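Probable arabinosyltransferase B (Mycobacterium tuberculosis H37Rv, PDB 7BVF) polymerises arabinose into the arabinan of arabinogalactan, acting as a membrane-bound arabinosyltransferase of the mycobacterial cell wall. Local coordinates at residues W58-Q63 and P1074-E1079; G96-T101 and T190-P195; D920-Q925 and A1058-S1063. All coordinates share one frame; numbering follows the deposited sequence.

Contact 1: residues W58-Q63 and P1074-E1079; sequences WPQRGQ and PPAQLE
Arg61 and Gln1077, with the largest buried areas of this contact, meet at the aliphatic part of the arginine: CD of Arg61 lies 3.3 Å from NE2 of Gln1077. The two side chains cross obliquely, and the guanidinium and amide planes are 40° apart, so neither stacks on the other. NH1 of Arg61 also approaches NE2 of Gln1077, at 3.5 Å, but both are donors and no hydrogen bond results. Two bends, at chi2 and chi3, fold the arginine over so that its charged end comes closer to 1074-1079 than the start of the side chain would suggest. There the edge of the guanidinium meets a proline ring, with CG of Pro1074 lying in its plane, 3.7 Å from NH2 of Arg61.

Gln60 meets the same glutamine near its OE1, whereas Arg61 lies by its NE2. Its chain and that of Gln1077 slide past each other in opposite directions, with amide planes turned 43°, and the OE1 atoms of Gln60 and Gln1077 stay 4.2 Å apart. NE2 of Gln60 instead rests against the methyl CB of Ala1076, at 3.6 Å, where a small side chain lets the amide come close to the backbone. Gln1077, extended beyond CG (chi2 163°), carries its amide out to the arginine. Long, flexible polar side chains suit such a surface contact, which is made by van der Waals touch without a hydrogen bond across it.

The touch lies next to firmer backbone pairing, for Leu1078 is hydrogen-bonded to Met55. Just beyond, strand 1080-1084 joins the edge of the sheet formed by 49-56, 202-214 and 78-81: the end of the chain returns to complete an antiparallel four-stranded sheet with strands of the N-terminal concanavalin-like region.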
ATOM      1  N   TRP A  58      44.261 -25.739   4.818  1.00 37.51           N
ATOM      2  CA  TRP A  58      44.015 -27.092   5.324  1.00 37.51           C
ATOM      3  C   TRP A  58      44.937 -28.074   4.584  1.00 37.51           C
ATOM      4  O   TRP A  58      45.609 -27.661   3.653  1.00 37.51           O
ATOM      5  CB  TRP A  58      42.527 -27.282   5.129  1.00 37.51           C
ATOM      6  CG  TRP A  58      41.953 -28.627   5.357  1.00 37.51           C
ATOM      7  CD1 TRP A  58      41.451 -29.114   6.512  1.00 37.51           C
ATOM      8  CD2 TRP A  58      41.735 -29.629   4.363  1.00 37.51           C
ATOM      9  NE1 TRP A  58      40.959 -30.364   6.309  1.00 37.51           N
ATOM     10  CE2 TRP A  58      41.124 -30.706   5.005  1.00 37.51           C
ATOM     11  CE3 TRP A  58      42.015 -29.728   3.003  1.00 37.51           C
ATOM     12  CZ2 TRP A  58      40.782 -31.865   4.333  1.00 37.51           C
ATOM     13  CZ3 TRP A  58      41.664 -30.866   2.329  1.00 37.51           C
ATOM     14  CH2 TRP A  58      41.066 -31.919   2.994  1.00 37.51           C
ATOM     15  N   PRO A  59      45.075 -29.367   4.936  1.00 41.09           N
ATOM     16  CA  PRO A  59      45.416 -29.932   6.244  1.00 41.09           C
ATOM     17  C   PRO A  59      45.251 -29.396   7.681  1.00 41.09           C
ATOM     18  O   PRO A  59      44.312 -29.930   8.260  1.00 41.09           O
ATOM     19  CB  PRO A  59      46.713 -30.573   5.815  1.00 41.09           C
ATOM     20  CG  PRO A  59      46.217 -31.350   4.633  1.00 41.09           C
ATOM     21  CD  PRO A  59      45.145 -30.477   4.023  1.00 41.09           C
ATOM     22  N   GLN A  60      46.156 -28.552   8.212  1.00 44.60           N
ATOM     23  CA  GLN A  60      46.216 -27.874   9.561  1.00 44.60           C
ATOM     24  C   GLN A  60      47.263 -28.530  10.466  1.00 44.60           C
ATOM     25  O   GLN A  60      48.297 -27.912  10.710  1.00 44.60           O
ATOM     26  CB  GLN A  60      44.963 -27.747  10.435  1.00 44.60           C
ATOM     27  CG  GLN A  60      43.804 -26.949   9.883  1.00 44.60           C
ATOM     28  CD  GLN A  60      44.251 -25.557   9.602  1.00 44.60           C
ATOM     29  OE1 GLN A  60      45.422 -25.288   9.606  1.00 44.60           O
ATOM     30  NE2 GLN A  60      43.335 -24.670   9.325  1.00 44.60           N
ATOM     31  N   ARG A  61      46.918 -29.651  11.084  1.00 52.37           N
ATOM     32  CA  ARG A  61      47.813 -30.443  11.914  1.00 52.37           C
ATOM     33  C   ARG A  61      48.379 -31.645  11.176  1.00 52.37           C
ATOM     34  O   ARG A  61      48.986 -32.516  11.805  1.00 52.37           O
ATOM     35  CB  ARG A  61      47.089 -30.903  13.181  1.00 52.37           C
ATOM     36  CG  ARG A  61      47.175 -29.926  14.345  1.00 52.37           C
ATOM     37  CD  ARG A  61      46.103 -28.852  14.256  1.00 52.37           C
ATOM     38  NE  ARG A  61      44.758 -29.407  14.375  1.00 52.37           N
ATOM     39  CZ  ARG A  61      43.642 -28.706  14.197  1.00 52.37           C
ATOM     40  NH1 ARG A  61      43.707 -27.417  13.890  1.00 52.37           N
ATOM     41  NH2 ARG A  61      42.460 -29.292  14.325  1.00 52.37           N
ATOM     42  N   GLY A  62      48.201 -31.707   9.860  1.00 54.67           N
ATOM     43  CA  GLY A  62      48.604 -32.870   9.099  1.00 54.67           C
ATOM     44  C   GLY A  62      47.807 -34.097   9.483  1.00 54.67           C
ATOM     45  O   GLY A  62      48.380 -35.160   9.736  1.00 54.67           O
ATOM     46  N   GLN A  63      46.480 -33.963   9.542  1.00 55.11           N
ATOM     47  CA  GLN A  63      45.635 -35.079   9.938  1.00 55.11           C
ATOM     48  C   GLN A  63      44.393 -35.257   9.076  1.00 55.11           C
ATOM     49  O   GLN A  63      43.621 -36.184   9.338  1.00 55.11           O
ATOM     50  CB  GLN A  63      45.213 -34.935  11.408  1.00 55.11           C
ATOM     51  CG  GLN A  63      46.268 -35.411  12.384  1.00 55.11           C
ATOM     52  CD  GLN A  63      46.774 -36.802  12.058  1.00 55.11           C
ATOM     53  OE1 GLN A  63      47.980 -37.028  11.961  1.00 55.11           O
ATOM     54  NE2 GLN A  63      45.854 -37.744  11.894  1.00 55.11           N
ATOM     55  N   PRO A1074      36.546 -29.137  14.386  1.00 34.23           N
ATOM     56  CA  PRO A1074      37.074 -28.113  15.287  1.00 34.23           C
ATOM     57  C   PRO A1074      37.399 -26.842  14.526  1.00 34.23           C
ATOM     58  O   PRO A1074      37.593 -26.882  13.305  1.00 34.23           O
ATOM     59  CB  PRO A1074      38.344 -28.766  15.846  1.00 34.23           C
ATOM     60  CG  PRO A1074      38.794 -29.657  14.750  1.00 34.23           C
ATOM     61  CD  PRO A1074      37.552 -30.161  14.062  1.00 34.23           C
ATOM     62  N   PRO A1075      37.464 -25.698  15.202  1.00 34.60           N
ATOM     63  CA  PRO A1075      37.831 -24.456  14.512  1.00 34.60           C
ATOM     64  C   PRO A1075      39.241 -24.531  13.947  1.00 34.60           C
ATOM     65  O   PRO A1075      40.018 -25.444  14.231  1.00 34.60           O
ATOM     66  CB  PRO A1075      37.711 -23.387  15.604  1.00 34.60           C
ATOM     67  CG  PRO A1075      37.748 -24.133  16.886  1.00 34.60           C
ATOM     68  CD  PRO A1075      37.114 -25.457  16.610  1.00 34.60           C
ATOM     69  N   ALA A1076      39.570 -23.536  13.132  1.00 36.20           N
ATOM     70  CA  ALA A1076      40.807 -23.521  12.369  1.00 36.20           C
ATOM     71  C   ALA A1076      41.816 -22.538  12.952  1.00 36.20           C
ATOM     72  O   ALA A1076      41.469 -21.614  13.691  1.00 36.20           O
ATOM     73  CB  ALA A1076      40.527 -23.164  10.909  1.00 36.20           C
ATOM     74  N   GLN A1077      43.081 -22.761  12.610  1.00 41.36           N
ATOM     75  CA  GLN A1077      44.149 -21.810  12.878  1.00 41.36           C
ATOM     76  C   GLN A1077      44.283 -20.874  11.685  1.00 41.36           C
ATOM     77  O   GLN A1077      44.170 -21.302  10.533  1.00 41.36           O
ATOM     78  CB  GLN A1077      45.463 -22.539  13.140  1.00 41.36           C
ATOM     79  CG  GLN A1077      45.329 -23.694  14.109  1.00 41.36           C
ATOM     80  CD  GLN A1077      46.502 -24.648  14.042  1.00 41.36           C
ATOM     81  OE1 GLN A1077      47.400 -24.489  13.217  1.00 41.36           O
ATOM     82  NE2 GLN A1077      46.499 -25.646  14.915  1.00 41.36           N
ATOM     83  N   LEU A1078      44.534 -19.594  11.959  1.00 37.03           N
ATOM     84  CA  LEU A1078      44.197 -18.557  10.997  1.00 37.03           C
ATOM     85  C   LEU A1078      45.371 -17.936  10.253  1.00 37.03           C
ATOM     86  O   LEU A1078      45.128 -17.193   9.299  1.00 37.03           O
ATOM     87  CB  LEU A1078      43.405 -17.441  11.686  1.00 37.03           C
ATOM     88  CG  LEU A1078      42.321 -16.842  10.794  1.00 37.03           C
ATOM     89  CD1 LEU A1078      41.420 -17.940  10.270  1.00 37.03           C
ATOM     90  CD2 LEU A1078      41.524 -15.793  11.541  1.00 37.03           C
ATOM     91  N   GLU A1079      46.621 -18.190  10.646  1.00 41.48           N
ATOM     92  CA  GLU A1079      47.771 -17.762   9.842  1.00 41.48           C
ATOM     93  C   GLU A1079      47.734 -16.249   9.595  1.00 41.48           C
ATOM     94  O   GLU A1079      47.396 -15.770   8.510  1.00 41.48           O
ATOM     95  CB  GLU A1079      47.832 -18.539   8.521  1.00 41.48           C
ATOM     96  CG  GLU A1079      49.076 -18.268   7.692  1.00 41.48           C
ATOM     97  CD  GLU A1079      50.239 -19.147   8.086  1.00 41.48           C
ATOM     98  OE1 GLU A1079      49.997 -20.260   8.595  1.00 41.48           O
ATOM     99  OE2 GLU A1079      51.397 -18.727   7.887  1.00 41.48           O
TER

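Contact 2: residues G96-T101 and T190-P195; sequences GVVLGT and TDLTGP
Thr190 and Asp191 each give one hydrogen bond to the backbone of 96-101, and these two bonds make the tight part of the contact. The amide N of Asp191 binds O of Val97 at 2.9 Å. The residue before it, Thr190, donates its hydroxyl OG1 to the next carbonyl, O of Val98, 2.7 Å away; it comes from above the carbonyl plane, 61° out of it, rather than along a lone pair. With chi1 at -172° the hydroxyl is carried opposite the backbone N, where it meets that carbonyl. A threonine fits well here, since its short side chain brings a hydroxyl to a backbone carbonyl close beside its own chain.

Beside this polar pair the packing is apolar. CD1 of Leu192 lies alongside CG2 of Val98 at 4.1 Å, the two side chains pointing the same way, and the same CD1 is 4.0 Å from O of Val98.

The solvent side is looser. The carboxylate of Asp191, an exposed residue, swings toward Gly96, where OD1 of Asp191 is 3.6 Å from CA of Gly96. No hydrogen bond is made there, and a charged group is at ease in such a setting. Glycine suits position 96, whose phi is positive.

Locally the pairing runs in opposite directions and continues where Gly100 is hydrogen-bonded to Phe189, before 190-195 veers away. Inward, Val98 and Leu192 both pack on Val87 of helix 85-89, while Val116 and Val118 touch Val98; from here the chain of 190-195 leads on to strand 202-214.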
ATOM      1  N   GLY A  96      32.092 -40.331  -2.491  1.00 44.71           N
ATOM      2  CA  GLY A  96      32.833 -39.485  -1.584  1.00 44.71           C
ATOM      3  C   GLY A  96      32.951 -38.057  -2.089  1.00 44.71           C
ATOM      4  O   GLY A  96      32.759 -37.756  -3.265  1.00 44.71           O
ATOM      5  N   VAL A  97      33.269 -37.158  -1.162  1.00 37.38           N
ATOM      6  CA  VAL A  97      33.471 -35.744  -1.450  1.00 37.38           C
ATOM      7  C   VAL A  97      34.893 -35.422  -1.019  1.00 37.38           C
ATOM      8  O   VAL A  97      35.142 -35.123   0.153  1.00 37.38           O
ATOM      9  CB  VAL A  97      32.453 -34.853  -0.732  1.00 37.38           C
ATOM     10  CG1 VAL A  97      32.773 -33.391  -0.951  1.00 37.38           C
ATOM     11  CG2 VAL A  97      31.053 -35.164  -1.210  1.00 37.38           C
ATOM     12  N   VAL A  98      35.833 -35.485  -1.963  1.00 35.99           N
ATOM     13  CA  VAL A  98      37.243 -35.332  -1.615  1.00 35.99           C
ATOM     14  C   VAL A  98      37.512 -33.956  -1.027  1.00 35.99           C
ATOM     15  O   VAL A  98      38.433 -33.787  -0.220  1.00 35.99           O
ATOM     16  CB  VAL A  98      38.124 -35.603  -2.850  1.00 35.99           C
ATOM     17  CG1 VAL A  98      37.747 -34.679  -3.976  1.00 35.99           C
ATOM     18  CG2 VAL A  98      39.591 -35.450  -2.510  1.00 35.99           C
ATOM     19  N   LEU A  99      36.706 -32.964  -1.387  1.00 30.54           N
ATOM     20  CA  LEU A  99      36.958 -31.603  -0.937  1.00 30.54           C
ATOM     21  C   LEU A  99      35.679 -30.800  -1.078  1.00 30.54           C
ATOM     22  O   LEU A  99      35.118 -30.711  -2.171  1.00 30.54           O
ATOM     23  CB  LEU A  99      38.091 -30.972  -1.751  1.00 30.54           C
ATOM     24  CG  LEU A  99      38.707 -29.651  -1.306  1.00 30.54           C
ATOM     25  CD1 LEU A  99      40.138 -29.612  -1.787  1.00 30.54           C
ATOM     26  CD2 LEU A  99      37.936 -28.466  -1.854  1.00 30.54           C
ATOM     27  N   GLY A 100      35.221 -30.225   0.028  1.00 24.88           N
ATOM     28  CA  GLY A 100      34.059 -29.365   0.021  1.00 24.88           C
ATOM     29  C   GLY A 100      34.358 -28.064   0.738  1.00 24.88           C
ATOM     30  O   GLY A 100      35.437 -27.872   1.298  1.00 24.88           O
ATOM     31  N   THR A 101      33.384 -27.180   0.697  1.00 22.03           N
ATOM     32  CA  THR A 101      33.478 -25.889   1.354  1.00 22.03           C
ATOM     33  C   THR A 101      32.410 -25.689   2.417  1.00 22.03           C
ATOM     34  O   THR A 101      32.683 -25.062   3.446  1.00 22.03           O
ATOM     35  CB  THR A 101      33.404 -24.777   0.298  1.00 22.03           C
ATOM     36  OG1 THR A 101      34.674 -24.649  -0.350  1.00 22.03           O
ATOM     37  CG2 THR A 101      33.036 -23.482   0.900  1.00 22.03           C
ATOM     38  N   THR A 190      35.609 -32.443   4.423  1.00 34.53           N
ATOM     39  CA  THR A 190      36.064 -33.458   3.486  1.00 34.53           C
ATOM     40  C   THR A 190      35.546 -34.820   3.924  1.00 34.53           C
ATOM     41  O   THR A 190      35.216 -35.032   5.093  1.00 34.53           O
ATOM     42  CB  THR A 190      37.592 -33.503   3.396  1.00 34.53           C
ATOM     43  OG1 THR A 190      37.983 -34.374   2.331  1.00 34.53           O
ATOM     44  CG2 THR A 190      38.173 -34.033   4.687  1.00 34.53           C
ATOM     45  N   ASP A 191      35.448 -35.739   2.966  1.00 41.31           N
ATOM     46  CA  ASP A 191      35.133 -37.129   3.269  1.00 41.31           C
ATOM     47  C   ASP A 191      36.394 -37.986   3.246  1.00 41.31           C
ATOM     48  O   ASP A 191      36.518 -38.885   2.409  1.00 41.31           O
ATOM     49  CB  ASP A 191      34.100 -37.656   2.275  1.00 41.31           C
ATOM     50  CG  ASP A 191      33.560 -39.018   2.653  1.00 41.31           C
ATOM     51  OD1 ASP A 191      32.582 -39.460   2.016  1.00 41.31           O
ATOM     52  OD2 ASP A 191      34.094 -39.641   3.592  1.00 41.31           O
ATOM     53  N   LEU A 192      37.334 -37.727   4.151  1.00 45.72           N
ATOM     54  CA  LEU A 192      38.585 -38.472   4.173  1.00 45.72           C
ATOM     55  C   LEU A 192      39.053 -38.620   5.613  1.00 45.72           C
ATOM     56  O   LEU A 192      38.746 -37.792   6.474  1.00 45.72           O
ATOM     57  CB  LEU A 192      39.674 -37.789   3.334  1.00 45.72           C
ATOM     58  CG  LEU A 192      39.539 -37.736   1.812  1.00 45.72           C
ATOM     59  CD1 LEU A 192      40.608 -36.839   1.215  1.00 45.72           C
ATOM     60  CD2 LEU A 192      39.624 -39.126   1.221  1.00 45.72           C
ATOM     61  N   THR A 193      39.811 -39.685   5.859  1.00 52.58           N
ATOM     62  CA  THR A 193      40.357 -39.976   7.179  1.00 52.58           C
ATOM     63  C   THR A 193      41.756 -40.547   7.013  1.00 52.58           C
ATOM     64  O   THR A 193      41.970 -41.428   6.177  1.00 52.58           O
ATOM     65  CB  THR A 193      39.481 -40.971   7.951  1.00 52.58           C
ATOM     66  OG1 THR A 193      39.354 -42.183   7.195  1.00 52.58           O
ATOM     67  CG2 THR A 193      38.100 -40.398   8.235  1.00 52.58           C
ATOM     68  N   GLY A 194      42.698 -40.050   7.810  1.00 56.83           N
ATOM     69  CA  GLY A 194      44.054 -40.545   7.785  1.00 56.83           C
ATOM     70  C   GLY A 194      45.077 -39.431   7.789  1.00 56.83           C
ATOM     71  O   GLY A 194      44.739 -38.248   7.872  1.00 56.83           O
ATOM     72  N   PRO A 195      46.355 -39.788   7.700  1.00 58.59           N
ATOM     73  CA  PRO A 195      47.409 -38.769   7.655  1.00 58.59           C
ATOM     74  C   PRO A 195      47.368 -37.993   6.348  1.00 58.59           C
ATOM     75  O   PRO A 195      46.742 -38.394   5.365  1.00 58.59           O
ATOM     76  CB  PRO A 195      48.697 -39.583   7.786  1.00 58.59           C
ATOM     77  CG  PRO A 195      48.335 -40.929   7.260  1.00 58.59           C
ATOM     78  CD  PRO A 195      46.903 -41.153   7.649  1.00 58.59           C
TER

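Contact 3: residues D920-Q925 and A1058-S1063; sequences DLYGEQ and ARDWGS
Leu921 carries this contact, spreading its two methyl groups along the backbone of Ala1058 to Asp1060. CD2 of Leu921 sits 3.5 Å from the carbonyl carbon of Ala1058 and 3.9 Å from N of Arg1059, lying against the peptide link between those residues. The other branch, CD1, presses on CB of Asp1060 at 3.8 Å, so that the two branches touch successive residues of an extended chain. A branched aliphatic side chain suits a partner surface of peptide group and methylene, touched by van der Waals packing with no hydrogen bond across the segments. Its CG lies anti to the carbonyl carbon, chi1 -40°, which sends the methyl groups across to the other segment.

Next to it, the tip of Tyr922 approaches the carboxylate of Asp1060: OH of the tyrosine is 3.8 Å from OD2 of the aspartate, too long for a hydrogen bond. The side chains cross at about a right angle, and the ring and carboxylate planes are turned 68° from each other. The aspartate reaches this position with CG anti to its own backbone N, chi1 -172°.

Both segments belong to the C-terminal domain, whose sequence family falls in the galactose-binding-like clan, and the contact joins loops that belong to two of its sheets. Segment 1058-1063 is the later part of the connection between the antiparallel neighbours 1046-1053 and 1063-1067, a beta hairpin of the mixed sheet; 920-925 leads to 932-935, an outer strand of a separate antiparallel sheet.

Further out, Leu921 also packs on Arg933 of that outer strand, and Asp1060 touches Asp1017. Trp1061 turns away to lie against Leu1053, with a weak hydrogen bond from its NE1 to OG1 of Thr1051, while Ser1063 is tied by its backbone to Thr1015.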
ATOM      1  N   ASP A 920      -4.339 -20.620  23.614  1.00 31.38           N
ATOM      2  CA  ASP A 920      -3.440 -20.789  22.486  1.00 31.38           C
ATOM      3  C   ASP A 920      -3.025 -19.436  21.928  1.00 31.38           C
ATOM      4  O   ASP A 920      -3.768 -18.457  22.001  1.00 31.38           O
ATOM      5  CB  ASP A 920      -4.063 -21.645  21.380  1.00 31.38           C
ATOM      6  CG  ASP A 920      -5.416 -21.147  20.923  1.00 31.38           C
ATOM      7  OD1 ASP A 920      -6.103 -21.910  20.216  1.00 31.38           O
ATOM      8  OD2 ASP A 920      -5.803 -20.013  21.262  1.00 31.38           O
ATOM      9  N   LEU A 921      -1.818 -19.394  21.373  1.00 28.74           N
ATOM     10  CA  LEU A 921      -1.274 -18.173  20.800  1.00 28.74           C
ATOM     11  C   LEU A 921      -1.408 -18.118  19.291  1.00 28.74           C
ATOM     12  O   LEU A 921      -1.592 -17.032  18.734  1.00 28.74           O
ATOM     13  CB  LEU A 921       0.203 -18.029  21.171  1.00 28.74           C
ATOM     14  CG  LEU A 921       0.589 -18.431  22.591  1.00 28.74           C
ATOM     15  CD1 LEU A 921       2.066 -18.213  22.801  1.00 28.74           C
ATOM     16  CD2 LEU A 921      -0.214 -17.660  23.613  1.00 28.74           C
ATOM     17  N   TYR A 922      -1.314 -19.261  18.622  1.00 31.94           N
ATOM     18  CA  TYR A 922      -1.395 -19.328  17.165  1.00 31.94           C
ATOM     19  C   TYR A 922      -2.813 -19.680  16.725  1.00 31.94           C
ATOM     20  O   TYR A 922      -3.062 -20.676  16.056  1.00 31.94           O
ATOM     21  CB  TYR A 922      -0.373 -20.329  16.635  1.00 31.94           C
ATOM     22  CG  TYR A 922       1.028 -20.005  17.085  1.00 31.94           C
ATOM     23  CD1 TYR A 922       1.788 -19.064  16.412  1.00 31.94           C
ATOM     24  CD2 TYR A 922       1.579 -20.615  18.200  1.00 31.94           C
ATOM     25  CE1 TYR A 922       3.059 -18.751  16.824  1.00 31.94           C
ATOM     26  CE2 TYR A 922       2.852 -20.305  18.621  1.00 31.94           C
ATOM     27  CZ  TYR A 922       3.587 -19.372  17.927  1.00 31.94           C
ATOM     28  OH  TYR A 922       4.861 -19.056  18.334  1.00 31.94           O
ATOM     29  N   GLY A 923      -3.751 -18.827  17.121  1.00 34.94           N
ATOM     30  CA  GLY A 923      -5.148 -19.039  16.805  1.00 34.94           C
ATOM     31  C   GLY A 923      -5.491 -18.738  15.363  1.00 34.94           C
ATOM     32  O   GLY A 923      -6.319 -19.425  14.761  1.00 34.94           O
ATOM     33  N   GLU A 924      -4.865 -17.709  14.799  1.00 36.99           N
ATOM     34  CA  GLU A 924      -5.084 -17.352  13.404  1.00 36.99           C
ATOM     35  C   GLU A 924      -4.238 -18.177  12.442  1.00 36.99           C
ATOM     36  O   GLU A 924      -4.375 -18.011  11.226  1.00 36.99           O
ATOM     37  CB  GLU A 924      -4.803 -15.864  13.196  1.00 36.99           C
ATOM     38  CG  GLU A 924      -5.471 -14.963  14.219  1.00 36.99           C
ATOM     39  CD  GLU A 924      -6.943 -14.732  13.927  1.00 36.99           C
ATOM     40  OE1 GLU A 924      -7.251 -14.036  12.938  1.00 36.99           O
ATOM     41  OE2 GLU A 924      -7.791 -15.242  14.689  1.00 36.99           O
ATOM     42  N   GLN A 925      -3.371 -19.051  12.954  1.00 32.31           N
ATOM     43  CA  GLN A 925      -2.586 -19.988  12.154  1.00 32.31           C
ATOM     44  C   GLN A 925      -3.070 -21.392  12.482  1.00 32.31           C
ATOM     45  O   GLN A 925      -2.501 -22.063  13.354  1.00 32.31           O
ATOM     46  CB  GLN A 925      -1.091 -19.843  12.448  1.00 32.31           C
ATOM     47  CG  GLN A 925      -0.458 -18.588  11.876  1.00 32.31           C
ATOM     48  CD  GLN A 925      -0.783 -17.343  12.677  1.00 32.31           C
ATOM     49  OE1 GLN A 925      -0.877 -17.384  13.902  1.00 32.31           O
ATOM     50  NE2 GLN A 925      -0.954 -16.226  11.985  1.00 32.31           N
ATOM     51  N   ALA A1058      -1.054 -16.644  28.235  1.00 23.62           N
ATOM     52  CA  ALA A1058      -1.669 -16.387  26.939  1.00 23.62           C
ATOM     53  C   ALA A1058      -0.923 -15.327  26.138  1.00 23.62           C
ATOM     54  O   ALA A1058      -1.486 -14.759  25.200  1.00 23.62           O
ATOM     55  CB  ALA A1058      -3.129 -15.978  27.116  1.00 23.62           C
ATOM     56  N   ARG A1059       0.333 -15.055  26.480  1.00 22.09           N
ATOM     57  CA  ARG A1059       1.133 -14.050  25.797  1.00 22.09           C
ATOM     58  C   ARG A1059       2.308 -14.711  25.094  1.00 22.09           C
ATOM     59  O   ARG A1059       2.922 -15.640  25.628  1.00 22.09           O
ATOM     60  CB  ARG A1059       1.641 -12.991  26.773  1.00 22.09           C
ATOM     61  CG  ARG A1059       2.149 -11.733  26.103  1.00 22.09           C
ATOM     62  CD  ARG A1059       2.566 -10.695  27.122  1.00 22.09           C
ATOM     63  NE  ARG A1059       1.429 -10.007  27.725  1.00 22.09           N
ATOM     64  CZ  ARG A1059       0.776  -9.003  27.150  1.00 22.09           C
ATOM     65  NH1 ARG A1059       1.140  -8.575  25.952  1.00 22.09           N
ATOM     66  NH2 ARG A1059      -0.243  -8.430  27.771  1.00 22.09           N
ATOM     67  N   ASP A1060       2.618 -14.222  23.897  1.00 25.28           N
ATOM     68  CA  ASP A1060       3.708 -14.739  23.077  1.00 25.28           C
ATOM     69  C   ASP A1060       4.902 -13.802  23.212  1.00 25.28           C
ATOM     70  O   ASP A1060       4.895 -12.697  22.665  1.00 25.28           O
ATOM     71  CB  ASP A1060       3.272 -14.859  21.620  1.00 25.28           C
ATOM     72  CG  ASP A1060       4.292 -15.574  20.762  1.00 25.28           C
ATOM     73  OD1 ASP A1060       5.185 -16.240  21.325  1.00 25.28           O
ATOM     74  OD2 ASP A1060       4.204 -15.471  19.521  1.00 25.28           O
ATOM     75  N   TRP A1061       5.926 -14.245  23.937  1.00 20.14           N
ATOM     76  CA  TRP A1061       7.106 -13.423  24.163  1.00 20.14           C
ATOM     77  C   TRP A1061       8.133 -13.524  23.045  1.00 20.14           C
ATOM     78  O   TRP A1061       8.917 -12.588  22.860  1.00 20.14           O
ATOM     79  CB  TRP A1061       7.767 -13.807  25.488  1.00 20.14           C
ATOM     80  CG  TRP A1061       8.419 -15.148  25.467  1.00 20.14           C
ATOM     81  CD1 TRP A1061       7.842 -16.340  25.767  1.00 20.14           C
ATOM     82  CD2 TRP A1061       9.780 -15.438  25.125  1.00 20.14           C
ATOM     83  NE1 TRP A1061       8.752 -17.355  25.635  1.00 20.14           N
ATOM     84  CE2 TRP A1061       9.951 -16.826  25.240  1.00 20.14           C
ATOM     85  CE3 TRP A1061      10.869 -14.655  24.729  1.00 20.14           C
ATOM     86  CZ2 TRP A1061      11.164 -17.450  24.978  1.00 20.14           C
ATOM     87  CZ3 TRP A1061      12.071 -15.277  24.470  1.00 20.14           C
ATOM     88  CH2 TRP A1061      12.211 -16.658  24.596  1.00 20.14           C
ATOM     89  N   GLY A1062       8.152 -14.617  22.309  1.00 20.28           N
ATOM     90  CA  GLY A1062       9.131 -14.827  21.270  1.00 20.28           C
ATOM     91  C   GLY A1062       9.351 -16.320  21.062  1.00 20.28           C
ATOM     92  O   GLY A1062       8.405 -17.103  21.115  1.00 20.28           O
ATOM     93  N   SER A1063      10.611 -16.685  20.833  1.00 19.75           N
ATOM     94  CA  SER A1063      10.979 -18.072  20.594  1.00 19.75           C
ATOM     95  C   SER A1063      12.370 -18.314  21.159  1.00 19.75           C
ATOM     96  O   SER A1063      13.030 -17.400  21.653  1.00 19.75           O
ATOM     97  CB  SER A1063      10.933 -18.411  19.103  1.00 19.75           C
ATOM     98  OG  SER A1063       9.638 -18.214  18.571  1.00 19.75           O
TER

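How the contacts relate
Contacts 1 and 2 are neighbours, with centres 14 Å apart. They meet directly where CZ2 of Trp58 packs on CG2 of Thr190 at 3.4 Å, so that the first residue of 58-63 leans on the threonine whose hydroxyl bonds 96-101. Contact 3 stands well apart: its centre is 45 Å from that of either of the others, and its nearest atoms are about 26 Å from contact 1 and 28 Å from contact 2. In sequence, contact 1 spans the longest interval, enclosing contact 2 and then contact 3. None includes a residue of the ethambutol, decaprenyl-phosphate or cardiolipin pockets or of the calcium site.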